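Local coordinates for cellulosomal-scaffolding protein A (PDB 4B9F) that probably binds crystalline cellulose through this family 3a carbohydrate-binding module, anchoring the cellulosome scaffold and its enzymes to the substrate, at residues A[40-45]-A[89-94]; A[2-7]-A[20-25]; A[47-52]-A[115-120]. One frame throughout, in Å; residues are numbered along the deposited sequence.

Contact 1 (A[40-45]-A[89-94]). With CA (calcium ion), chain C.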
loop_
_atom_site.group_PDB
_atom_site.type_symbol
_atom_site.label_atom_id
_atom_site.label_comp_id
_atom_site.label_asym_id
_atom_site.label_seq_id
_atom_site.Cartn_x
_atom_site.Cartn_y
_atom_site.Cartn_z
ATOM N N ARG A 40 2.309 0.586 -4.688
ATOM C CA ARG A 40 1.567 -0.415 -5.446
ATOM C C ARG A 40 1.560 -1.758 -4.744
ATOM O O ARG A 40 2.603 -2.240 -4.275
ATOM C CB ARG A 40 2.145 -0.586 -6.857
ATOM C CG ARG A 40 2.098 0.651 -7.691
ATOM C CD ARG A 40 2.579 0.408 -9.108
ATOM N NE ARG A 40 2.636 1.676 -9.817
ATOM C CZ ARG A 40 3.124 1.836 -11.040
ATOM N NH1 ARG A 40 3.579 0.792 -11.724
ATOM N NH2 ARG A 40 3.144 3.046 -11.583
ATOM N N TYR A 41 0.362 -2.347 -4.679
ATOM C CA TYR A 41 0.145 -3.691 -4.171
ATOM C C TYR A 41 -0.432 -4.538 -5.310
ATOM O O TYR A 41 -1.548 -4.293 -5.761
ATOM C CB TYR A 41 -0.818 -3.657 -2.971
ATOM C CG TYR A 41 -1.079 -5.036 -2.413
ATOM C CD1 TYR A 41 -0.211 -5.603 -1.488
ATOM C CD2 TYR A 41 -2.172 -5.797 -2.835
ATOM C CE1 TYR A 41 -0.419 -6.877 -0.991
ATOM C CE2 TYR A 41 -2.388 -7.073 -2.340
ATOM C CZ TYR A 41 -1.506 -7.604 -1.418
ATOM O OH TYR A 41 -1.676 -8.865 -0.912
ATOM N N TYR A 42 0.341 -5.525 -5.769
ATOM C CA TYR A 42 -0.017 -6.310 -6.943
ATOM C C TYR A 42 -0.700 -7.613 -6.568
ATOM O O TYR A 42 -0.267 -8.318 -5.649
ATOM C CB TYR A 42 1.236 -6.652 -7.745
ATOM C CG TYR A 42 2.111 -5.488 -8.123
ATOM C CD1 TYR A 42 1.872 -4.768 -9.291
ATOM C CD2 TYR A 42 3.225 -5.152 -7.356
ATOM C CE1 TYR A 42 2.705 -3.723 -9.671
ATOM C CE2 TYR A 42 4.064 -4.100 -7.725
ATOM C CZ TYR A 42 3.795 -3.398 -8.886
ATOM O OH TYR A 42 4.640 -2.380 -9.264
ATOM N N TYR A 43 -1.739 -7.968 -7.310
ATOM C CA TYR A 43 -2.499 -9.165 -7.001
ATOM C C TYR A 43 -3.299 -9.626 -8.210
ATOM O O TYR A 43 -3.295 -8.976 -9.255
ATOM C CB TYR A 43 -3.430 -8.891 -5.803
ATOM C CG TYR A 43 -4.527 -7.873 -6.074
ATOM C CD1 TYR A 43 -4.253 -6.507 -6.099
ATOM C CD2 TYR A 43 -5.836 -8.282 -6.301
ATOM C CE1 TYR A 43 -5.257 -5.570 -6.353
ATOM C CE2 TYR A 43 -6.844 -7.360 -6.558
ATOM C CZ TYR A 43 -6.551 -6.004 -6.577
ATOM O OH TYR A 43 -7.540 -5.079 -6.817
ATOM N N THR A 44 -3.964 -10.768 -8.064
ATOM C CA THR A 44 -4.889 -11.248 -9.076
ATOM C C THR A 44 -6.305 -11.100 -8.540
ATOM O O THR A 44 -6.618 -11.557 -7.440
ATOM C CB THR A 44 -4.630 -12.720 -9.439
ATOM O OG1 THR A 44 -4.492 -13.490 -8.235
ATOM C CG2 THR A 44 -3.365 -12.854 -10.266
ATOM N N VAL A 45 -7.166 -10.461 -9.324
ATOM C CA VAL A 45 -8.501 -10.104 -8.855
ATOM C C VAL A 45 -9.437 -11.307 -8.642
ATOM O O VAL A 45 -10.374 -11.218 -7.854
ATOM C CB VAL A 45 -9.129 -9.039 -9.797
ATOM C CG1 VAL A 45 -9.405 -9.623 -11.182
ATOM C CG2 VAL A 45 -10.387 -8.424 -9.189
ATOM N N ASP A 89 -2.486 -9.367 -11.982
ATOM C CA ASP A 89 -3.230 -8.776 -13.092
ATOM C C ASP A 89 -3.754 -7.386 -12.782
ATOM O O ASP A 89 -4.285 -6.713 -13.666
ATOM C CB ASP A 89 -4.365 -9.686 -13.614
ATOM C CG ASP A 89 -5.377 -10.089 -12.544
ATOM O OD1 ASP A 89 -5.735 -9.283 -11.657
ATOM O OD2 ASP A 89 -5.838 -11.238 -12.618
ATOM N N THR A 90 -3.581 -6.957 -11.533
ATOM C CA THR A 90 -4.105 -5.693 -11.048
ATOM C C THR A 90 -3.149 -5.174 -9.996
ATOM O O THR A 90 -2.475 -5.961 -9.329
ATOM C CB THR A 90 -5.490 -5.923 -10.369
ATOM O OG1 THR A 90 -6.356 -6.640 -11.261
ATOM C CG2 THR A 90 -6.155 -4.606 -9.968
ATOM N N TYR A 91 -3.081 -3.862 -9.826
ATOM C CA TYR A 91 -2.568 -3.346 -8.565
ATOM C C TYR A 91 -3.471 -2.309 -7.951
ATOM O O TYR A 91 -4.155 -1.549 -8.647
ATOM C CB TYR A 91 -1.127 -2.820 -8.669
ATOM C CG TYR A 91 -0.868 -1.701 -9.654
ATOM C CD1 TYR A 91 -0.938 -0.365 -9.262
ATOM C CD2 TYR A 91 -0.470 -1.982 -10.957
ATOM C CE1 TYR A 91 -0.659 0.669 -10.168
ATOM C CE2 TYR A 91 -0.188 -0.963 -11.857
ATOM C CZ TYR A 91 -0.278 0.354 -11.459
ATOM O OH TYR A 91 0.015 1.357 -12.358
ATOM N N LEU A 92 -3.498 -2.317 -6.626
ATOM C CA LEU A 92 -3.993 -1.180 -5.887
ATOM C C LEU A 92 -2.882 -0.145 -5.863
ATOM O O LEU A 92 -1.728 -0.456 -5.531
ATOM C CB LEU A 92 -4.336 -1.596 -4.461
ATOM C CG LEU A 92 -4.525 -0.463 -3.450
ATOM C CD1 LEU A 92 -5.840 0.267 -3.691
ATOM C CD2 LEU A 92 -4.460 -0.982 -2.019
ATOM N N GLU A 93 -3.213 1.077 -6.256
ATOM C CA GLU A 93 -2.298 2.189 -6.124
ATOM C C GLU A 93 -2.777 3.083 -5.005
ATOM O O GLU A 93 -3.900 3.604 -5.059
ATOM C CB GLU A 93 -2.228 2.995 -7.412
ATOM C CG GLU A 93 -1.190 4.099 -7.336
ATOM C CD GLU A 93 -1.415 5.196 -8.352
ATOM O OE1 GLU A 93 -2.393 5.965 -8.194
ATOM O OE2 GLU A 93 -0.608 5.295 -9.298
ATOM N N ILE A 94 -1.940 3.230 -3.983
ATOM C CA ILE A 94 -2.224 4.120 -2.871
ATOM C C ILE A 94 -1.536 5.447 -3.154
ATOM O O ILE A 94 -0.364 5.479 -3.547
ATOM C CB ILE A 94 -1.756 3.514 -1.520
ATOM C CG1 ILE A 94 -2.595 2.272 -1.189
ATOM C CG2 ILE A 94 -1.868 4.556 -0.410
ATOM C CD1 ILE A 94 -2.127 1.509 0.041
HETATM CA CA CA C . -5.851 -13.514 -6.156
HETATM O O HOH W 1 2.109 4.404 -9.096
HETATM O O HOH W 2 -6.619 -11.820 -4.492
#

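Contact 2 (A[2-7]-A[20-25])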
loop_
_atom_site.group_PDB
_atom_site.type_symbol
_atom_site.label_atom_id
_atom_site.label_comp_id
_atom_site.label_asym_id
_atom_site.label_seq_id
_atom_site.Cartn_x
_atom_site.Cartn_y
_atom_site.Cartn_z
ATOM N N LEU A 2 14.028 6.393 0.496
ATOM C CA LEU A 2 13.022 5.863 1.404
ATOM C C LEU A 2 13.115 4.359 1.591
ATOM O O LEU A 2 13.693 3.645 0.760
ATOM C CB LEU A 2 11.606 6.307 1.006
ATOM C CG LEU A 2 11.052 6.088 -0.401
ATOM C CD1 LEU A 2 10.640 4.640 -0.617
ATOM C CD2 LEU A 2 9.871 7.032 -0.655
ATOM N N LYS A 3 12.566 3.897 2.709
ATOM C CA LYS A 3 12.480 2.484 3.040
ATOM C C LYS A 3 11.003 2.122 3.108
ATOM O O LYS A 3 10.200 2.889 3.640
ATOM C CB LYS A 3 13.130 2.223 4.401
ATOM C CG LYS A 3 12.904 0.820 4.950
ATOM C CD LYS A 3 13.736 0.549 6.200
ATOM C CE LYS A 3 13.302 1.405 7.382
ATOM N NZ LYS A 3 14.018 1.004 8.630
ATOM N N VAL A 4 10.646 0.960 2.577
ATOM C CA VAL A 4 9.264 0.501 2.625
ATOM C C VAL A 4 9.208 -0.828 3.361
ATOM O O VAL A 4 9.976 -1.742 3.057
ATOM C CB VAL A 4 8.665 0.334 1.215
ATOM C CG1 VAL A 4 7.241 -0.209 1.308
ATOM C CG2 VAL A 4 8.713 1.661 0.452
ATOM N N GLU A 5 8.324 -0.911 4.351
ATOM C CA GLU A 5 8.058 -2.149 5.047
ATOM C C GLU A 5 6.580 -2.453 4.863
ATOM O O GLU A 5 5.775 -1.550 4.617
ATOM C CB GLU A 5 8.377 -2.002 6.525
ATOM C CG GLU A 5 9.817 -1.672 6.806
ATOM C CD GLU A 5 10.012 -1.332 8.259
ATOM O OE1 GLU A 5 10.231 -2.258 9.062
ATOM O OE2 GLU A 5 9.919 -0.138 8.603
ATOM N N PHE A 6 6.228 -3.723 4.987
ATOM C CA PHE A 6 4.928 -4.171 4.541
ATOM C C PHE A 6 4.522 -5.478 5.212
ATOM O O PHE A 6 5.376 -6.298 5.540
ATOM C CB PHE A 6 4.969 -4.403 3.022
ATOM C CG PHE A 6 3.664 -4.872 2.491
ATOM C CD1 PHE A 6 2.662 -3.957 2.238
ATOM C CD2 PHE A 6 3.395 -6.229 2.343
ATOM C CE1 PHE A 6 1.419 -4.372 1.835
ATOM C CE2 PHE A 6 2.150 -6.660 1.934
ATOM C CZ PHE A 6 1.154 -5.730 1.686
ATOM N N TYR A 7 3.218 -5.668 5.403
ATOM C CA TYR A 7 2.660 -7.006 5.609
ATOM C C TYR A 7 1.157 -6.976 5.369
ATOM O O TYR A 7 0.545 -5.899 5.357
ATOM C CB TYR A 7 2.972 -7.582 7.003
ATOM C CG TYR A 7 2.214 -6.965 8.169
ATOM C CD1 TYR A 7 2.404 -5.635 8.527
ATOM C CD2 TYR A 7 1.355 -7.739 8.950
ATOM C CE1 TYR A 7 1.725 -5.076 9.620
ATOM C CE2 TYR A 7 0.675 -7.191 10.033
ATOM C CZ TYR A 7 0.860 -5.864 10.366
ATOM O OH TYR A 7 0.187 -5.333 11.451
ATOM N N PRO A 20 -3.664 -4.550 2.964
ATOM C CA PRO A 20 -2.239 -4.228 2.858
ATOM C C PRO A 20 -1.844 -3.199 3.915
ATOM O O PRO A 20 -2.491 -2.156 4.029
ATOM C CB PRO A 20 -2.113 -3.649 1.439
ATOM C CG PRO A 20 -3.480 -3.161 1.112
ATOM C CD PRO A 20 -4.467 -3.987 1.868
ATOM N N GLN A 21 -0.790 -3.493 4.674
ATOM C CA GLN A 21 -0.257 -2.554 5.664
ATOM C C GLN A 21 1.104 -2.063 5.187
ATOM O O GLN A 21 2.011 -2.870 4.987
ATOM C CB GLN A 21 -0.083 -3.233 7.028
ATOM C CG GLN A 21 -1.226 -4.146 7.434
ATOM C CD GLN A 21 -2.459 -3.392 7.865
ATOM O OE1 GLN A 21 -2.415 -2.589 8.802
ATOM N NE2 GLN A 21 -3.576 -3.662 7.197
ATOM N N PHE A 22 1.245 -0.752 4.992
ATOM C CA PHE A 22 2.505 -0.168 4.545
ATOM C C PHE A 22 3.091 0.734 5.614
ATOM O O PHE A 22 2.357 1.451 6.308
ATOM C CB PHE A 22 2.289 0.717 3.312
ATOM C CG PHE A 22 2.162 -0.022 2.005
ATOM C CD1 PHE A 22 0.925 -0.435 1.544
ATOM C CD2 PHE A 22 3.281 -0.234 1.202
ATOM C CE1 PHE A 22 0.800 -1.083 0.318
ATOM C CE2 PHE A 22 3.163 -0.875 -0.014
ATOM C CZ PHE A 22 1.924 -1.298 -0.459
ATOM N N LYS A 23 4.416 0.752 5.708
ATOM C CA LYS A 23 5.102 1.765 6.507
ATOM C C LYS A 23 6.271 2.289 5.697
ATOM O O LYS A 23 7.165 1.523 5.324
ATOM C CB LYS A 23 5.590 1.208 7.847
ATOM C CG LYS A 23 6.249 2.270 8.735
ATOM C CD LYS A 23 6.245 1.891 10.210
ATOM C CE LYS A 23 6.961 0.590 10.462
ATOM N NZ LYS A 23 7.206 0.420 11.927
ATOM N N VAL A 24 6.263 3.586 5.419
ATOM C CA VAL A 24 7.279 4.186 4.562
ATOM C C VAL A 24 8.079 5.185 5.382
ATOM O O VAL A 24 7.508 6.091 5.998
ATOM C CB VAL A 24 6.625 4.911 3.365
ATOM C CG1 VAL A 24 7.695 5.532 2.462
ATOM C CG2 VAL A 24 5.726 3.963 2.585
ATOM N N THR A 25 9.398 5.015 5.404
ATOM C CA THR A 25 10.260 5.863 6.215
ATOM C C THR A 25 11.186 6.676 5.319
ATOM O O THR A 25 11.798 6.133 4.400
ATOM C CB THR A 25 11.106 5.012 7.187
ATOM O OG1 THR A 25 10.236 4.225 8.015
ATOM C CG2 THR A 25 11.980 5.900 8.060
HETATM O O HOH W 3 9.660 1.909 6.798
#

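Contact 3 (A[47-52]-A[115-120])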
loop_
_atom_site.group_PDB
_atom_site.type_symbol
_atom_site.label_atom_id
_atom_site.label_comp_id
_atom_site.label_asym_id
_atom_site.label_seq_id
_atom_site.Cartn_x
_atom_site.Cartn_y
_atom_site.Cartn_z
ATOM N N GLY A 47 -11.687 -12.925 -10.754
ATOM C CA GLY A 47 -13.031 -12.588 -11.184
ATOM C C GLY A 47 -13.206 -11.091 -11.114
ATOM O O GLY A 47 -13.381 -10.532 -10.034
ATOM N N GLN A 48 -13.131 -10.433 -12.267
ATOM C CA GLN A 48 -13.194 -8.982 -12.307
ATOM C C GLN A 48 -14.544 -8.471 -11.799
ATOM O O GLN A 48 -15.601 -8.914 -12.260
ATOM C CB GLN A 48 -12.928 -8.471 -13.724
ATOM C CG GLN A 48 -13.112 -6.967 -13.882
ATOM C CD GLN A 48 -12.080 -6.165 -13.101
ATOM O OE1 GLN A 48 -10.936 -6.590 -12.941
ATOM N NE2 GLN A 48 -12.483 -4.993 -12.615
ATOM N N LYS A 49 -14.481 -7.555 -10.837
ATOM C CA LYS A 49 -15.647 -6.883 -10.271
ATOM C C LYS A 49 -15.196 -5.485 -9.885
ATOM O O LYS A 49 -14.001 -5.260 -9.658
ATOM C CB LYS A 49 -16.119 -7.586 -8.989
ATOM C CG LYS A 49 -16.576 -9.018 -9.142
ATOM C CD LYS A 49 -17.977 -9.092 -9.725
ATOM C CE LYS A 49 -18.454 -10.538 -9.814
ATOM N NZ LYS A 49 -18.325 -11.269 -8.515
ATOM N N ASP A 50 -16.140 -4.556 -9.767
ATOM C CA ASP A 50 -15.825 -3.253 -9.202
ATOM C C ASP A 50 -15.282 -3.445 -7.794
ATOM O O ASP A 50 -15.763 -4.294 -7.046
ATOM C CB ASP A 50 -17.060 -2.353 -9.138
ATOM C CG ASP A 50 -17.591 -1.966 -10.510
ATOM O OD1 ASP A 50 -16.887 -2.175 -11.522
ATOM O OD2 ASP A 50 -18.722 -1.438 -10.570
ATOM N N GLN A 51 -14.288 -2.640 -7.443
ATOM C CA GLN A 51 -13.648 -2.712 -6.140
ATOM C C GLN A 51 -13.590 -1.338 -5.505
ATOM O O GLN A 51 -13.653 -0.325 -6.199
ATOM C CB GLN A 51 -12.232 -3.281 -6.275
ATOM C CG GLN A 51 -12.206 -4.732 -6.723
ATOM C CD GLN A 51 -10.841 -5.176 -7.179
ATOM O OE1 GLN A 51 -10.114 -5.850 -6.447
ATOM N NE2 GLN A 51 -10.482 -4.802 -8.402
ATOM N N THR A 52 -13.465 -1.309 -4.179
ATOM C CA THR A 52 -13.340 -0.049 -3.444
ATOM C C THR A 52 -12.260 -0.189 -2.382
ATOM O O THR A 52 -12.105 -1.253 -1.775
ATOM C CB THR A 52 -14.674 0.340 -2.763
ATOM O OG1 THR A 52 -15.729 0.295 -3.725
ATOM C CG2 THR A 52 -14.614 1.750 -2.182
ATOM N N LYS A 115 -14.333 -6.273 -3.144
ATOM C CA LYS A 115 -15.215 -6.191 -4.299
ATOM C C LYS A 115 -16.560 -5.639 -3.848
ATOM O O LYS A 115 -16.982 -5.863 -2.709
ATOM C CB LYS A 115 -15.392 -7.564 -4.926
ATOM C CG LYS A 115 -14.103 -8.096 -5.531
ATOM C CD LYS A 115 -14.248 -9.542 -5.925
ATOM C CE LYS A 115 -13.008 -10.018 -6.625
ATOM N NZ LYS A 115 -13.074 -11.443 -7.042
ATOM N N ASN A 116 -17.240 -4.917 -4.727
ATOM C CA ASN A 116 -18.467 -4.259 -4.302
ATOM C C ASN A 116 -19.588 -5.241 -3.961
ATOM O O ASN A 116 -20.533 -4.885 -3.254
ATOM C CB ASN A 116 -18.893 -3.192 -5.318
ATOM C CG ASN A 116 -17.926 -1.996 -5.355
ATOM O OD1 ASN A 116 -16.917 -1.973 -4.639
ATOM N ND2 ASN A 116 -18.219 -1.014 -6.205
ATOM N N ASP A 117 -19.466 -6.479 -4.433
ATOM C CA ASP A 117 -20.431 -7.525 -4.097
ATOM C C ASP A 117 -19.934 -8.429 -2.960
ATOM O O ASP A 117 -20.584 -9.412 -2.611
ATOM C CB ASP A 117 -20.814 -8.346 -5.340
ATOM C CG ASP A 117 -19.686 -9.232 -5.838
ATOM O OD1 ASP A 117 -18.531 -9.043 -5.410
ATOM O OD2 ASP A 117 -19.956 -10.117 -6.676
ATOM N N TRP A 118 -18.783 -8.078 -2.392
ATOM C CA TRP A 118 -18.220 -8.793 -1.245
ATOM C C TRP A 118 -17.894 -10.259 -1.536
ATOM O O TRP A 118 -17.827 -11.089 -0.621
ATOM C CB TRP A 118 -19.090 -8.594 0.019
ATOM C CG TRP A 118 -19.013 -7.161 0.443
ATOM C CD1 TRP A 118 -19.849 -6.147 0.070
ATOM C CD2 TRP A 118 -17.988 -6.562 1.245
ATOM N NE1 TRP A 118 -19.417 -4.959 0.607
ATOM C CE2 TRP A 118 -18.275 -5.186 1.331
ATOM C CE3 TRP A 118 -16.858 -7.058 1.904
ATOM C CZ2 TRP A 118 -17.478 -4.301 2.055
ATOM C CZ3 TRP A 118 -16.065 -6.176 2.621
ATOM C CH2 TRP A 118 -16.381 -4.816 2.692
ATOM N N SER A 119 -17.645 -10.561 -2.809
ATOM C CA SER A 119 -17.238 -11.906 -3.212
ATOM C C SER A 119 -15.760 -12.157 -2.900
ATOM O O SER A 119 -15.011 -11.249 -2.538
ATOM C CB SER A 119 -17.553 -12.168 -4.690
ATOM O OG SER A 119 -16.886 -11.268 -5.548
ATOM N N ASN A 120 -15.342 -13.408 -3.018
ATOM C CA ASN A 120 -14.041 -13.801 -2.491
ATOM C C ASN A 120 -12.845 -13.542 -3.394
ATOM O O ASN A 120 -12.953 -13.547 -4.621
ATOM C CB ASN A 120 -14.052 -15.273 -2.084
ATOM C CG ASN A 120 -14.857 -15.520 -0.827
ATOM O OD1 ASN A 120 -15.023 -14.624 -0.003
ATOM N ND2 ASN A 120 -15.351 -16.743 -0.668
HETATM O O HOH W 4 -15.500 -12.320 -7.896
HETATM O O HOH W 5 -18.338 -6.055 -7.205
HETATM O O HOH W 6 -16.236 1.490 -6.239
#

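Contact 1 (A[40-45]-A[89-94])
R40 and Y91 meet flat against each other: the arginine chain, extended from CG to NE, runs over one face of the tyrosine ring, with CD 3.6 Å from the centroid of the Y91 ring in a CH-pi contact. Guanidinium and ring planes are only 12° apart, and Y91 OH lies 3.4 Å from R40 CZ, above the centre of the guanidinium. A water at the edge of that group accepts from R40 NE and donates to E93 OE2, bridging the directly paired R40 and E93. Y42 lies alongside Y91, its CD1 3.6 Å from Y91 CB, the two rings oblique. On the face that bears Y41, Y43, T90 and L92, T90 CB sits over the rim of the Y43 ring, and T90 CG2 comes 3.5 Å from Y43 OH; that hydroxyl hydrogen-bonds across to Q51 OE1 of the facing sheet.

Backbone bonds link Y41 with L92 and Y43 with T90, joining strands 37-43 and 88-96 as antiparallel neighbours in the five-stranded sheet of the CBM3 beta sandwich. The pairing ends in a classic beta bulge, where Y43 O accepts from both D89 N and T90 N.

Beyond the bulge, D89 OD1 takes V45 N on the syn lone pair at 3.0 Å and T90 OG1 at 2.7 Å on the anti side, somewhat out of the carboxylate plane, which fixes the group's rotation. T44 packs CA and CB against the same carboxylate and binds calcium through its O and through OG1, which chi1 47° brings to the same ion; D46, T122, N125 and D126 complete the protein ligands.

Contact 2 (A[2-7]-A[20-25])
The edge of the F6 ring drives into the face of F22, CD1 standing above the centre of that ring, in an edge-to-face pair with centroids 4.8 Å apart and planes at 64°. F6 CG lies anti to its backbone N (chi1 180°), which swings the ring across to the neighbouring strand. There its CE1 also meets P20 CB at 3.6 Å, at the ring's edge, so that F6 fills the notch between P20 and F22. V4 CG1 touches the F22 rim in the plane of that ring, 4.0 Å from CD2, while L2 CD2 rests on V24 CG1. Y41, L39 and W151 pack against this apolar face from the other sheet.

On the reverse face the Y7 ring lies over the bent chain of Q21, whose CG sits 4.0 Å from the centroid of the Y7 ring; the Q21 amide reaches back to N19 O. E5 and K23 run side by side, and E5 OE2 stays 4.3 Å from K23 NZ, beyond a salt bridge. A water lies among E5 OE2, K23 O and T25 OG1, 2.7 Å from E5 OE2.

Six backbone bonds, two each for K3–T25, E5–K23 and Y7–Q21, hold the strands in antiparallel register. One face packed with aromatic and branched residues and the other bearing mainly polar or charged chains, with Y7 at one end, is the pattern of a beta-sandwich sheet, here the six-stranded layer of the family 3 carbohydrate-binding module.

Contact 3 (A[47-52]-A[115-120])
K49 reaches D117 by folding its chain twice, at chi2 (-78°) and at chi4 (52°), which brings NZ to the carboxylate. NZ forms a salt bridge to D117 OD2 at 2.7 Å, on the syn side and a little out of the carboxylate plane, and a weak bond to S119 OG. K115 is the reverse: its chain, fully extended beyond CG, crosses K49 at about a right angle, CD 4.0 Å from K49 CG. That extension delivers NZ to G47 O, on a lone pair in the carbonyl plane at 3.1 Å. V45 O, N120 O and a water, which also accepts from K49 NZ and donates to S119 OG, are further acceptors; four thus share three protons, and not all can be full bonds at once.

These contacts surround a type I beta turn, K115 to W118, which leaves strand 106-115 where it pairs with strand 51-61 in the six-stranded sheet; Q51 and K115 form an antiparallel non-hydrogen-bonded pair. An Asx turn, D117 to S119, overlaps its end. With chi1 70°, D117 turns its carboxylate back toward S119; OD1 accepts S119 OG on the syn side and S119 N from high above the plane, both from the same face, which should hold OD2 in place for K49.

N116 joins the turn to D50 and T52: its backbone N donates to D50 O at 2.8 Å, and OD1 accepts from T52 OG1 at 2.7 Å.

Contacts 1 and 2 belong to the two facing sheets of the sandwich and touch through its interior: Y41 CE1 lies 3.3 Å from F6 CZ, and I94 CD1 packs 3.9 Å from F22 CD1. Contact 3 lies largely in loops at the ends of strands 51-61 and 106-115, which belong to the same sheet as contact 2; their centres are about 25 Å apart and they do not touch. Contact 1 bridges this distance, with its centre about 15 Å from that of contact 2 and 13 Å from that of contact 3, where V45 CG2 packs 3.7 Å from Q51 NE2. Calcium sits at the T44 end of contact 1, about 8 Å from the K115 side chain and 13 Å from that of P20.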